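Local atomic coordinates of beta-Lactamase/D-Alanine Carboxypeptidase (Pseudomonas syringae pv. tomato, PDB entry 5EVI), a protein that probably hydrolyses beta-lactam antibiotics to substituted beta-amino acids, as expected of a class-C beta-lactamase. Residues R133-Y138 and G219-E224; T95-L100 and L162-A167; A75-W80 and M172-A177; P144-G149 and L296-A301; T201-G206 and V214-G219. All coordinates share one frame; numbering follows the deposited sequence.

Contact 1: residues R133-Y138 and G219-E224; sequences RQLMDY and GILAAE
L135 carries the whole of helix 132-138's share of this contact, meeting I220 and L221 in the turn that leads into helix 222-226. The contact is apolar and buried. CD2 of L135 does most of the touching, lying 3.8 Å from CG2 of I220 and 3.8 Å from CD2 of L221, so that one branch serves two successive residues. The other methyl, CD1 of L135, is less intimate, 4.2 Å from CD1 of L221. With CG of L135 opposite the backbone N (chi1 -176°), both methyls are thrown out from the helix across the 8.1 Å that separates the CA atoms of L135 and I220. Past I220 the leucine runs in the opposite direction, whereas it meets L221 at a slant with CD2 over the fork, 3.9 Å from CG of L221. V129 also packs on L135.

No backbone bond joins the two segments. G219 to A222 make a type II turn, with L221 at positive phi (66°) and in the N-cap position of helix 222-226; the turn presents I220 and L221 together to L135.

Within helix 132-138, D137 OD2 lies above the guanidinium plane of R133, 3.4 Å from its NE, a pairing by charge without an aimed N-H. Helix and turn are therefore joined by dispersion and the burial of methyl groups, and directional polar bonds between the segments play no part.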
# COMPACT_ATOMS: atom_id res chain seq x y z
N ARG D 133 19.94 -3.17 15.97
CA ARG D 133 20.12 -3.25 17.44
C ARG D 133 19.31 -2.17 18.17
O ARG D 133 18.57 -2.48 19.11
CB ARG D 133 21.64 -3.21 17.79
CG ARG D 133 22.08 -2.42 19.03
CD ARG D 133 21.76 -3.13 20.33
NE ARG D 133 22.37 -2.44 21.47
CZ ARG D 133 22.39 -2.89 22.73
NH1 ARG D 133 21.82 -4.06 23.06
NH2 ARG D 133 22.98 -2.17 23.67
N GLN D 134 19.44 -0.93 17.72
CA GLN D 134 18.76 0.22 18.34
C GLN D 134 17.24 0.20 18.14
O GLN D 134 16.51 0.81 18.93
CB GLN D 134 19.35 1.54 17.81
CG GLN D 134 20.80 1.78 18.20
CD GLN D 134 21.46 2.91 17.42
OE1 GLN D 134 20.79 3.80 16.91
NE2 GLN D 134 22.78 2.88 17.33
N LEU D 135 16.76 -0.49 17.10
CA LEU D 135 15.32 -0.66 16.85
C LEU D 135 14.63 -1.59 17.84
O LEU D 135 13.49 -1.36 18.21
CB LEU D 135 15.08 -1.16 15.41
CG LEU D 135 13.61 -1.29 14.95
CD1 LEU D 135 12.90 0.06 14.95
CD2 LEU D 135 13.54 -1.93 13.57
N MSE D 136 15.31 -2.66 18.26
CA MSE D 136 14.77 -3.57 19.28
C MSE D 136 14.75 -2.89 20.63
O MSE D 136 13.82 -3.09 21.40
CB MSE D 136 15.52 -4.90 19.35
CG MSE D 136 15.53 -5.67 18.03
CE MSE D 136 14.39 -6.26 15.32
N ASP D 137 15.76 -2.06 20.91
CA ASP D 137 15.79 -1.24 22.14
C ASP D 137 14.59 -0.29 22.19
O ASP D 137 13.99 -0.08 23.25
CB ASP D 137 17.09 -0.43 22.24
CG ASP D 137 18.33 -1.30 22.28
OD1 ASP D 137 18.23 -2.51 22.58
OD2 ASP D 137 19.43 -0.76 22.01
N TYR D 138 14.24 0.27 21.03
CA TYR D 138 13.04 1.08 20.88
C TYR D 138 11.76 0.26 21.16
O TYR D 138 10.92 0.67 21.96
CB TYR D 138 12.97 1.72 19.48
CG TYR D 138 11.64 2.38 19.21
CD1 TYR D 138 11.27 3.52 19.91
CD2 TYR D 138 10.73 1.84 18.29
CE1 TYR D 138 10.04 4.13 19.69
CE2 TYR D 138 9.50 2.44 18.07
CZ TYR D 138 9.16 3.58 18.77
OH TYR D 138 7.96 4.21 18.58
N GLY D 219 16.78 3.84 5.00
CA GLY D 219 16.34 4.06 6.36
C GLY D 219 15.95 2.77 7.03
O GLY D 219 15.86 1.72 6.39
N ILE D 220 15.70 2.85 8.34
CA ILE D 220 15.33 1.69 9.13
C ILE D 220 13.84 1.43 8.90
O ILE D 220 13.02 2.34 9.07
CB ILE D 220 15.64 1.88 10.64
CG1 ILE D 220 17.09 2.36 10.86
CG2 ILE D 220 15.38 0.59 11.40
CD1 ILE D 220 18.16 1.55 10.16
N LEU D 221 13.53 0.20 8.52
CA LEU D 221 12.19 -0.22 8.09
C LEU D 221 11.72 0.44 6.78
O LEU D 221 10.51 0.47 6.49
CB LEU D 221 11.15 -0.07 9.22
CG LEU D 221 11.48 -0.80 10.52
CD1 LEU D 221 10.45 -0.48 11.59
CD2 LEU D 221 11.59 -2.30 10.32
N ALA D 222 12.68 0.90 5.97
CA ALA D 222 12.38 1.56 4.70
C ALA D 222 11.79 0.57 3.70
O ALA D 222 10.79 0.86 3.03
CB ALA D 222 13.64 2.18 4.12
N ALA D 223 12.42 -0.59 3.61
CA ALA D 223 11.98 -1.66 2.71
C ALA D 223 10.59 -2.18 3.10
O ALA D 223 9.76 -2.45 2.24
CB ALA D 223 13.00 -2.80 2.67
N GLU D 224 10.33 -2.24 4.41
CA GLU D 224 9.12 -2.85 4.95
C GLU D 224 7.90 -1.89 4.93
O GLU D 224 6.77 -2.34 4.82
CB GLU D 224 9.37 -3.35 6.39
CG GLU D 224 10.42 -4.46 6.55
CD GLU D 224 11.89 -4.02 6.44
OE1 GLU D 224 12.15 -2.82 6.29
OE2 GLU D 224 12.80 -4.88 6.49

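Contact 2: residues T95-L100 and L162-A167; sequences TYMPPL and LGVIAA
This is a loop-on-helix packing contact in the helical region of the serine beta-lactamase fold, where loop residues 95-100 lie along helix 156-169. It is apolar at its core, with a water bridge at the side. I165 is the central residue, and its two branches are divided between consecutive loop residues. CG2 of I165 touches CB of Y96 at 3.7 Å, the two side chains crossing nearly at right angles, while CG1 of I165 rests 3.7 Å from CG of M97.

Selenomethionine M97 is folded at both chi2 (-63°) and chi3 (-69°), a double bend that brings the selenium back over the helix, where SE lies 4.3 Å from CG1 of V164. R168, on the same helix, also packs against M97. The phenol of Y96 leads away from the helix, and its OH is held by the carbonyl of S88, so this residue touches mainly through CB, with only the near end of the ring close to I165.

The polar link is made between main-chain groups. One water donates to both carbonyls, to O of Y96 at 3.0 Å and to O of I165 at 2.9 Å; the second carbonyl also binds OG of S169.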
# COMPACT_ATOMS: atom_id res chain seq x y z
N THR D 95 5.40 -14.39 20.41
CA THR D 95 5.37 -15.73 19.80
C THR D 95 6.28 -15.88 18.57
O THR D 95 6.72 -16.99 18.27
CB THR D 95 3.93 -16.13 19.39
OG1 THR D 95 3.04 -15.94 20.49
CG2 THR D 95 3.85 -17.60 18.92
N TYR D 96 6.52 -14.77 17.86
CA TYR D 96 7.38 -14.78 16.66
C TYR D 96 8.59 -13.84 16.71
O TYR D 96 9.43 -13.90 15.81
CB TYR D 96 6.55 -14.43 15.42
CG TYR D 96 5.24 -15.15 15.37
CD1 TYR D 96 5.16 -16.47 14.96
CD2 TYR D 96 4.07 -14.50 15.76
CE1 TYR D 96 3.95 -17.14 14.92
CE2 TYR D 96 2.85 -15.15 15.73
CZ TYR D 96 2.80 -16.47 15.31
OH TYR D 96 1.59 -17.10 15.28
N MSE D 97 8.68 -12.97 17.73
CA MSE D 97 9.84 -12.11 17.93
C MSE D 97 10.36 -12.46 19.29
O MSE D 97 9.85 -11.96 20.30
CB MSE D 97 9.49 -10.61 17.87
CG MSE D 97 9.64 -10.01 16.48
SE MSE D 97 11.50 -10.07 15.81
CE MSE D 97 12.29 -8.76 17.06
N PRO D 98 11.35 -13.37 19.36
CA PRO D 98 12.00 -13.65 20.64
C PRO D 98 12.64 -12.43 21.32
O PRO D 98 12.50 -12.30 22.54
CB PRO D 98 13.05 -14.72 20.29
CG PRO D 98 12.55 -15.35 19.04
CD PRO D 98 11.82 -14.28 18.29
N PRO D 99 13.29 -11.52 20.56
CA PRO D 99 13.82 -10.30 21.21
C PRO D 99 12.80 -9.38 21.93
O PRO D 99 13.21 -8.51 22.70
CB PRO D 99 14.49 -9.54 20.05
CG PRO D 99 14.82 -10.59 19.05
CD PRO D 99 13.71 -11.60 19.14
N LEU D 100 11.50 -9.57 21.67
CA LEU D 100 10.44 -8.80 22.33
C LEU D 100 9.58 -9.63 23.30
O LEU D 100 8.38 -9.39 23.42
CB LEU D 100 9.55 -8.15 21.27
CG LEU D 100 10.25 -7.36 20.16
CD1 LEU D 100 9.24 -6.92 19.11
CD2 LEU D 100 10.99 -6.16 20.74
N LEU D 162 5.69 -5.82 11.11
CA LEU D 162 4.94 -6.92 10.47
C LEU D 162 5.78 -7.62 9.39
O LEU D 162 5.80 -8.85 9.32
CB LEU D 162 3.62 -6.40 9.87
CG LEU D 162 2.61 -7.40 9.30
CD1 LEU D 162 2.10 -8.36 10.36
CD2 LEU D 162 1.45 -6.67 8.64
N GLY D 163 6.47 -6.84 8.56
CA GLY D 163 7.38 -7.39 7.55
C GLY D 163 8.56 -8.17 8.14
O GLY D 163 8.96 -9.19 7.58
N VAL D 164 9.09 -7.68 9.26
CA VAL D 164 10.20 -8.34 9.97
C VAL D 164 9.74 -9.68 10.56
O VAL D 164 10.46 -10.68 10.48
CB VAL D 164 10.81 -7.43 11.07
CG1 VAL D 164 11.83 -8.18 11.93
CG2 VAL D 164 11.48 -6.21 10.43
N ILE D 165 8.54 -9.71 11.16
CA ILE D 165 7.92 -10.95 11.66
C ILE D 165 7.61 -11.95 10.52
O ILE D 165 7.86 -13.14 10.68
CB ILE D 165 6.64 -10.66 12.50
CG1 ILE D 165 7.02 -10.01 13.83
CG2 ILE D 165 5.84 -11.94 12.77
CD1 ILE D 165 5.86 -9.48 14.64
N ALA D 166 7.09 -11.46 9.40
CA ALA D 166 6.72 -12.32 8.26
C ALA D 166 7.92 -12.97 7.57
O ALA D 166 7.87 -14.14 7.19
CB ALA D 166 5.89 -11.54 7.25
N ALA D 167 9.00 -12.21 7.39
CA ALA D 167 10.24 -12.71 6.79
C ALA D 167 10.98 -13.67 7.73
O ALA D 167 11.51 -14.69 7.28
CB ALA D 167 11.15 -11.56 6.40
O HOH W 1 8.82 -14.66 13.00

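Contact 3: residues A75-W80 and M172-A177; sequences ATLATW and MPFQEA
L77 is the residue of helix 70-83 that meets F174 and A177 at the start of helix 174-186, and its two methyls divide the task. CD2 of L77 approaches the F174 ring obliquely, 3.6 Å from CE1 and 3.8 Å from CD1 of that ring. CD1 of L77 turns to the backbone and small side chain of A177, standing 3.5 Å from its O and 3.9 Å from its CB. The first torsion explains this reach: CG of L77 is opposite the backbone N (chi1 -164°), which directs the fork squarely at the other helix. F174 likewise has CG opposite its N (chi1 -177°), bringing its ring back toward L77. A166 of helix 156-169 and L182 further along helix 174-186 pack on L77 as well.

One turn later, W80 points to the same side but only skirts residues 172-177. Its indole is instead covered by R181 and A185 of helix 174-186 and by L252 and A255 of helix 250-258.

All three touching residues are buried, and what joins the two helices at this point is apolar packing, in which one methyl also lies against a main-chain carbonyl, with the leucine fork set between a phenyl ring and an alanine.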
# COMPACT_ATOMS: atom_id res chain seq x y z
N ALA D 75 1.81 -6.65 4.02
CA ALA D 75 0.65 -7.32 4.59
C ALA D 75 0.34 -8.64 3.87
O ALA D 75 0.06 -9.64 4.51
CB ALA D 75 -0.56 -6.39 4.58
N THR D 76 0.43 -8.64 2.55
CA THR D 76 0.29 -9.88 1.79
C THR D 76 1.38 -10.89 2.18
O THR D 76 1.08 -12.07 2.37
CB THR D 76 0.25 -9.61 0.29
OG1 THR D 76 -0.64 -8.51 0.02
CG2 THR D 76 -0.20 -10.87 -0.45
N LEU D 77 2.61 -10.42 2.40
CA LEU D 77 3.70 -11.31 2.85
C LEU D 77 3.32 -11.98 4.17
O LEU D 77 3.42 -13.20 4.30
CB LEU D 77 5.01 -10.54 3.01
CG LEU D 77 6.30 -11.37 3.10
CD1 LEU D 77 6.73 -11.80 1.70
CD2 LEU D 77 7.41 -10.58 3.78
N ALA D 78 2.86 -11.19 5.13
CA ALA D 78 2.43 -11.73 6.43
C ALA D 78 1.24 -12.71 6.33
O ALA D 78 1.25 -13.78 6.97
CB ALA D 78 2.11 -10.61 7.39
N THR D 79 0.24 -12.38 5.51
CA THR D 79 -0.91 -13.29 5.34
C THR D 79 -0.57 -14.52 4.48
O THR D 79 -1.26 -15.53 4.56
CB THR D 79 -2.15 -12.60 4.74
OG1 THR D 79 -1.86 -12.16 3.42
CG2 THR D 79 -2.62 -11.44 5.63
N TRP D 80 0.48 -14.42 3.66
CA TRP D 80 0.97 -15.58 2.92
C TRP D 80 1.70 -16.53 3.89
O TRP D 80 1.54 -17.74 3.80
CB TRP D 80 1.89 -15.14 1.78
CG TRP D 80 2.20 -16.17 0.71
CD1 TRP D 80 1.37 -17.15 0.24
CD2 TRP D 80 3.41 -16.28 -0.04
NE1 TRP D 80 2.00 -17.87 -0.75
CE2 TRP D 80 3.25 -17.36 -0.94
CE3 TRP D 80 4.62 -15.57 -0.03
CZ2 TRP D 80 4.27 -17.75 -1.82
CZ3 TRP D 80 5.62 -15.95 -0.90
CH2 TRP D 80 5.44 -17.03 -1.79
N MSE D 172 14.36 -16.16 6.24
CA MSE D 172 15.12 -15.48 5.19
C MSE D 172 15.01 -13.98 5.37
O MSE D 172 14.08 -13.52 6.04
CB MSE D 172 14.61 -15.86 3.80
CG MSE D 172 13.10 -15.70 3.64
SE MSE D 172 12.56 -16.39 1.88
CE MSE D 172 12.51 -18.31 2.35
N PRO D 173 15.94 -13.20 4.79
CA PRO D 173 15.79 -11.73 4.85
C PRO D 173 14.54 -11.22 4.13
O PRO D 173 14.06 -11.87 3.19
CB PRO D 173 17.06 -11.22 4.15
CG PRO D 173 18.04 -12.32 4.25
CD PRO D 173 17.23 -13.58 4.18
N PHE D 174 14.02 -10.08 4.58
CA PHE D 174 12.83 -9.46 3.99
C PHE D 174 12.94 -9.22 2.49
O PHE D 174 11.97 -9.44 1.76
CB PHE D 174 12.50 -8.13 4.70
CG PHE D 174 11.24 -7.47 4.21
CD1 PHE D 174 9.99 -7.92 4.63
CD2 PHE D 174 11.29 -6.41 3.32
CE1 PHE D 174 8.83 -7.31 4.18
CE2 PHE D 174 10.13 -5.80 2.87
CZ PHE D 174 8.90 -6.25 3.30
N GLN D 175 14.11 -8.75 2.05
CA GLN D 175 14.40 -8.53 0.62
C GLN D 175 14.14 -9.78 -0.20
O GLN D 175 13.45 -9.72 -1.22
CB GLN D 175 15.85 -8.02 0.44
CG GLN D 175 16.42 -8.07 -0.99
CD GLN D 175 17.09 -9.40 -1.35
OE1 GLN D 175 16.76 -10.02 -2.36
NE2 GLN D 175 18.04 -9.82 -0.52
N GLU D 176 14.71 -10.91 0.24
CA GLU D 176 14.54 -12.22 -0.44
C GLU D 176 13.09 -12.73 -0.35
O GLU D 176 12.59 -13.32 -1.30
CB GLU D 176 15.51 -13.27 0.12
CG GLU D 176 15.28 -14.69 -0.42
CD GLU D 176 16.42 -15.66 -0.13
OE1 GLU D 176 17.52 -15.47 -0.71
OE2 GLU D 176 16.20 -16.62 0.64
N ALA D 177 12.44 -12.52 0.79
CA ALA D 177 11.02 -12.87 0.95
C ALA D 177 10.14 -12.15 -0.07
O ALA D 177 9.21 -12.74 -0.62
CB ALA D 177 10.54 -12.59 2.37

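Contact 4: residues P144-G149 and L296-A301; sequences PEYLPG and LNTQKA
Y146 and T298 form the apolar part of this contact, CE2 of the ring lying 4.0 Å from the CG2 methyl of T298. The methyl approaches the ring obliquely, and the two side chains run past each other in opposite directions. In Y146 CG is set between the backbone N and the carbonyl carbon (chi1 55°), which turns the ring toward the 296-301 segment. H151 meets the same ring, with the two planes at about 50°.

The polar ends of this pair converge on one residue outside both segments: the hydroxyls of Y146 and T298 are each hydrogen-bonded to OG1 of T153. T298 and Y146 thus meet directly through the methyl and indirectly through T153.

At the other end the carbonyl of G149 faces A301. The O of G149 lies 3.9 Å from CB of A301 and 3.6 Å from O of A301; the two carbonyl oxygens are both acceptors and merely adjoin. The CA atoms of G149 and A301 are 6.5 Å apart. Just beyond, true pairing begins, with backbone hydrogen bonds joining A301 to T150 and Q299 to R152.

Here the loop joins the sheet at its margin: strand 151-152 is outermost beside strand 299-308, and leads directly to Y154, which probably opens the YxN motif of class-C beta-lactamases.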
# COMPACT_ATOMS: atom_id res chain seq x y z
N PRO D 144 2.60 1.74 25.66
CA PRO D 144 1.38 2.12 24.95
C PRO D 144 0.79 3.41 25.47
O PRO D 144 1.02 3.77 26.63
CB PRO D 144 0.43 0.96 25.26
CG PRO D 144 0.83 0.56 26.63
CD PRO D 144 2.33 0.70 26.66
N GLU D 145 0.04 4.10 24.62
CA GLU D 145 -0.75 5.25 25.04
C GLU D 145 -2.24 4.92 25.18
O GLU D 145 -2.95 5.55 25.98
CB GLU D 145 -0.55 6.42 24.07
CG GLU D 145 0.91 6.86 23.97
CD GLU D 145 1.10 8.36 23.84
OE1 GLU D 145 0.10 9.10 23.83
OE2 GLU D 145 2.27 8.81 23.76
N TYR D 146 -2.69 3.94 24.40
CA TYR D 146 -4.04 3.42 24.49
C TYR D 146 -4.05 1.89 24.39
O TYR D 146 -3.06 1.27 24.00
CB TYR D 146 -4.94 4.05 23.41
CG TYR D 146 -4.42 3.93 21.99
CD1 TYR D 146 -4.68 2.79 21.23
CD2 TYR D 146 -3.70 4.96 21.40
CE1 TYR D 146 -4.23 2.68 19.91
CE2 TYR D 146 -3.25 4.86 20.09
CZ TYR D 146 -3.51 3.72 19.36
OH TYR D 146 -3.05 3.65 18.08
N LEU D 147 -5.17 1.30 24.82
CA LEU D 147 -5.35 -0.14 24.79
C LEU D 147 -5.49 -0.58 23.34
O LEU D 147 -6.02 0.20 22.54
CB LEU D 147 -6.61 -0.54 25.58
CG LEU D 147 -6.59 -0.28 27.09
CD1 LEU D 147 -7.98 -0.49 27.68
CD2 LEU D 147 -5.56 -1.19 27.76
N PRO D 148 -5.02 -1.81 22.98
CA PRO D 148 -5.08 -2.27 21.59
C PRO D 148 -6.49 -2.25 21.01
O PRO D 148 -7.47 -2.60 21.72
CB PRO D 148 -4.58 -3.71 21.67
CG PRO D 148 -3.69 -3.73 22.87
CD PRO D 148 -4.34 -2.80 23.84
N GLY D 149 -6.60 -1.80 19.76
CA GLY D 149 -7.88 -1.74 19.06
C GLY D 149 -8.80 -0.60 19.43
O GLY D 149 -9.84 -0.43 18.79
N LEU D 296 -3.88 10.88 9.47
CA LEU D 296 -2.58 10.51 10.06
C LEU D 296 -2.52 10.69 11.59
O LEU D 296 -1.66 10.11 12.24
CB LEU D 296 -1.44 11.30 9.41
CG LEU D 296 -1.16 11.02 7.92
CD1 LEU D 296 -0.13 11.99 7.34
CD2 LEU D 296 -0.71 9.58 7.72
N ASN D 297 -3.41 11.49 12.18
CA ASN D 297 -3.46 11.65 13.63
C ASN D 297 -4.33 10.57 14.28
O ASN D 297 -5.11 9.93 13.61
CB ASN D 297 -3.99 13.03 14.01
CG ASN D 297 -3.09 14.16 13.55
OD1 ASN D 297 -3.50 15.32 13.59
ND2 ASN D 297 -1.88 13.85 13.09
N THR D 298 -4.19 10.42 15.59
CA THR D 298 -4.83 9.32 16.32
C THR D 298 -6.35 9.50 16.36
O THR D 298 -6.83 10.54 16.79
CB THR D 298 -4.25 9.20 17.73
OG1 THR D 298 -2.85 8.90 17.62
CG2 THR D 298 -4.92 8.08 18.51
N GLN D 299 -7.08 8.49 15.88
CA GLN D 299 -8.55 8.49 15.85
C GLN D 299 -9.04 7.40 16.77
O GLN D 299 -8.32 6.44 17.03
CB GLN D 299 -9.08 8.17 14.45
CG GLN D 299 -9.24 9.36 13.51
CD GLN D 299 -7.94 9.79 12.89
OE1 GLN D 299 -7.59 10.97 12.90
NE2 GLN D 299 -7.21 8.82 12.33
N LYS D 300 -10.29 7.54 17.23
CA LYS D 300 -10.99 6.45 17.89
C LYS D 300 -11.32 5.36 16.87
O LYS D 300 -11.63 5.65 15.71
CB LYS D 300 -12.28 6.95 18.54
CG LYS D 300 -13.07 5.86 19.23
CD LYS D 300 -13.89 6.38 20.41
CE LYS D 300 -14.40 5.24 21.28
NZ LYS D 300 -15.07 4.16 20.49
N ALA D 301 -11.24 4.11 17.31
CA ALA D 301 -11.60 2.96 16.48
C ALA D 301 -12.49 2.01 17.27
O ALA D 301 -12.47 2.01 18.50
CB ALA D 301 -10.35 2.23 16.00

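Contact 5: residues T201-G206 and V214-G219; sequences TLYAQG and VRVNPG. With EDO (1,2-ethanediol), chain Q.
A small beta hairpin, strands 206-207 and 213-214, closes here, and the contact covers its root. G206 and V214 are an antiparallel hydrogen-bonded pair, with V214 N donating to O of G206 at 2.8 Å.

Around this pair R215 does most of the work. Its chain is extended from CG to NE and lies along Y203, with CD over the face of the ring, 3.7 Å from CZ of Y203 in a CH-pi contact. The charged end follows as a cation-pi interaction, CZ of R215 lying 4.6 Å from the ring centroid and 14° off the ring normal. The two planes are 63° apart, so this is no flat stack. The guanidinium is held by the main chain too: NH2 of R215 donates to O of Y203 at 3.2 Å, coming from above the carbonyl plane, while NE and NH2 both reach O of A204 in weak bonds.

Q205 places its amide over one guanidinium face, with the planes 60° apart; OE1 of Q205 is 2.8 Å from NH1 of R215 at an angle too poor for a hydrogen bond. A 1,2-ethanediol, probably from the crystallisation liquor, takes NH1 and NH2 of R215 together on its O2, each at 2.8 Å, and a water accepts from NH1 at 2.6 Å. Outside the two segments, E65 OE2 binds both Y203 OH and V216 N, and E65 packs on R215.

This hairpin root belongs to the region that probably corresponds to the omega loop of class-C beta-lactamases.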
# COMPACT_ATOMS: atom_id res chain seq x y z
N THR D 201 17.44 2.18 -15.92
CA THR D 201 16.91 2.92 -17.09
C THR D 201 15.42 3.32 -17.02
O THR D 201 15.06 4.41 -17.46
CB THR D 201 17.19 2.16 -18.42
OG1 THR D 201 16.69 2.91 -19.54
CG2 THR D 201 16.56 0.75 -18.44
N LEU D 202 14.58 2.45 -16.46
CA LEU D 202 13.12 2.69 -16.37
C LEU D 202 12.66 3.42 -15.10
O LEU D 202 11.48 3.75 -14.98
CB LEU D 202 12.37 1.36 -16.50
CG LEU D 202 12.48 0.64 -17.84
CD1 LEU D 202 11.97 -0.79 -17.73
CD2 LEU D 202 11.73 1.40 -18.93
N TYR D 203 13.58 3.67 -14.16
CA TYR D 203 13.27 4.36 -12.91
C TYR D 203 13.02 5.86 -13.17
O TYR D 203 13.90 6.58 -13.67
CB TYR D 203 14.43 4.16 -11.91
CG TYR D 203 14.15 4.37 -10.43
CD1 TYR D 203 15.09 3.98 -9.48
CD2 TYR D 203 12.96 4.95 -9.96
CE1 TYR D 203 14.87 4.16 -8.12
CE2 TYR D 203 12.73 5.13 -8.60
CZ TYR D 203 13.69 4.73 -7.69
OH TYR D 203 13.48 4.92 -6.34
N ALA D 204 11.82 6.32 -12.86
CA ALA D 204 11.45 7.72 -13.03
C ALA D 204 12.16 8.61 -12.00
O ALA D 204 12.56 8.14 -10.94
CB ALA D 204 9.94 7.89 -12.89
N GLN D 205 12.33 9.88 -12.33
CA GLN D 205 12.83 10.87 -11.37
C GLN D 205 11.63 11.48 -10.65
O GLN D 205 10.66 11.88 -11.30
CB GLN D 205 13.62 11.95 -12.10
CG GLN D 205 14.33 12.94 -11.19
CD GLN D 205 15.41 12.30 -10.34
OE1 GLN D 205 16.48 11.96 -10.83
NE2 GLN D 205 15.14 12.14 -9.05
N GLY D 206 11.67 11.51 -9.31
CA GLY D 206 10.67 12.22 -8.51
C GLY D 206 10.99 13.71 -8.45
O GLY D 206 12.16 14.10 -8.57
N VAL D 214 14.42 14.29 -6.95
CA VAL D 214 14.66 13.56 -5.70
C VAL D 214 14.17 12.11 -5.76
O VAL D 214 13.16 11.81 -6.42
CB VAL D 214 13.99 14.28 -4.50
CG1 VAL D 214 12.46 14.17 -4.57
CG2 VAL D 214 14.51 13.74 -3.17
N ARG D 215 14.89 11.22 -5.08
CA ARG D 215 14.45 9.85 -4.85
C ARG D 215 14.65 9.52 -3.37
O ARG D 215 15.44 10.18 -2.69
CB ARG D 215 15.25 8.87 -5.72
CG ARG D 215 14.94 8.96 -7.20
CD ARG D 215 15.63 7.84 -7.96
NE ARG D 215 15.30 7.84 -9.39
CZ ARG D 215 15.95 8.50 -10.35
NH1 ARG D 215 17.01 9.27 -10.08
NH2 ARG D 215 15.54 8.40 -11.61
N VAL D 216 13.93 8.51 -2.88
CA VAL D 216 13.94 8.15 -1.45
C VAL D 216 15.33 7.80 -0.93
O VAL D 216 16.15 7.25 -1.66
CB VAL D 216 12.97 6.98 -1.10
CG1 VAL D 216 11.52 7.43 -1.20
CG2 VAL D 216 13.23 5.73 -1.95
N ASN D 217 15.57 8.15 0.33
CA ASN D 217 16.79 7.76 1.03
C ASN D 217 16.62 6.39 1.67
O ASN D 217 15.48 5.95 1.88
CB ASN D 217 17.16 8.80 2.10
CG ASN D 217 17.68 10.09 1.51
OD1 ASN D 217 18.57 10.08 0.66
ND2 ASN D 217 17.14 11.21 1.97
N PRO D 218 17.74 5.72 2.01
CA PRO D 218 17.61 4.51 2.82
C PRO D 218 17.19 4.85 4.25
O PRO D 218 17.22 6.01 4.65
CB PRO D 218 19.03 3.91 2.78
CG PRO D 218 19.92 5.08 2.55
CD PRO D 218 19.14 6.02 1.67
N GLY D 219 16.78 3.84 5.00
CA GLY D 219 16.34 4.06 6.36
C GLY D 219 15.95 2.77 7.03
O GLY D 219 15.86 1.72 6.39
C1 EDO Q . 18.10 10.51 -14.96
O1 EDO Q . 16.75 10.09 -15.15
C2 EDO Q . 18.38 10.66 -13.47
O2 EDO Q . 17.80 9.56 -12.76
O HOH W 2 17.85 10.32 -7.86

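In the fold
Contacts 1, 2 and 3 form one cluster in the helical part of the fold, their centres 11 to 16 Å apart and every pair touching. Helix 156-169 of contact 2 touches both of the others: V164 packs on L221 of contact 1, and A166 on A78 of contact 3. F174 also meets A223. Along the chain contact 2 is nested inside the loop closed by contact 3, while contact 1 interlaces with both. Contact 5 shares G219 with contact 1, so the hairpin root continues directly into the turn before helix 222-226. Contact 4 stands apart at the sheet margin, its centre about 33 Å from that of contact 5. Contacts 1 to 3 consolidate the helical part, while contact 4 joins a loop to the edge of the sheet.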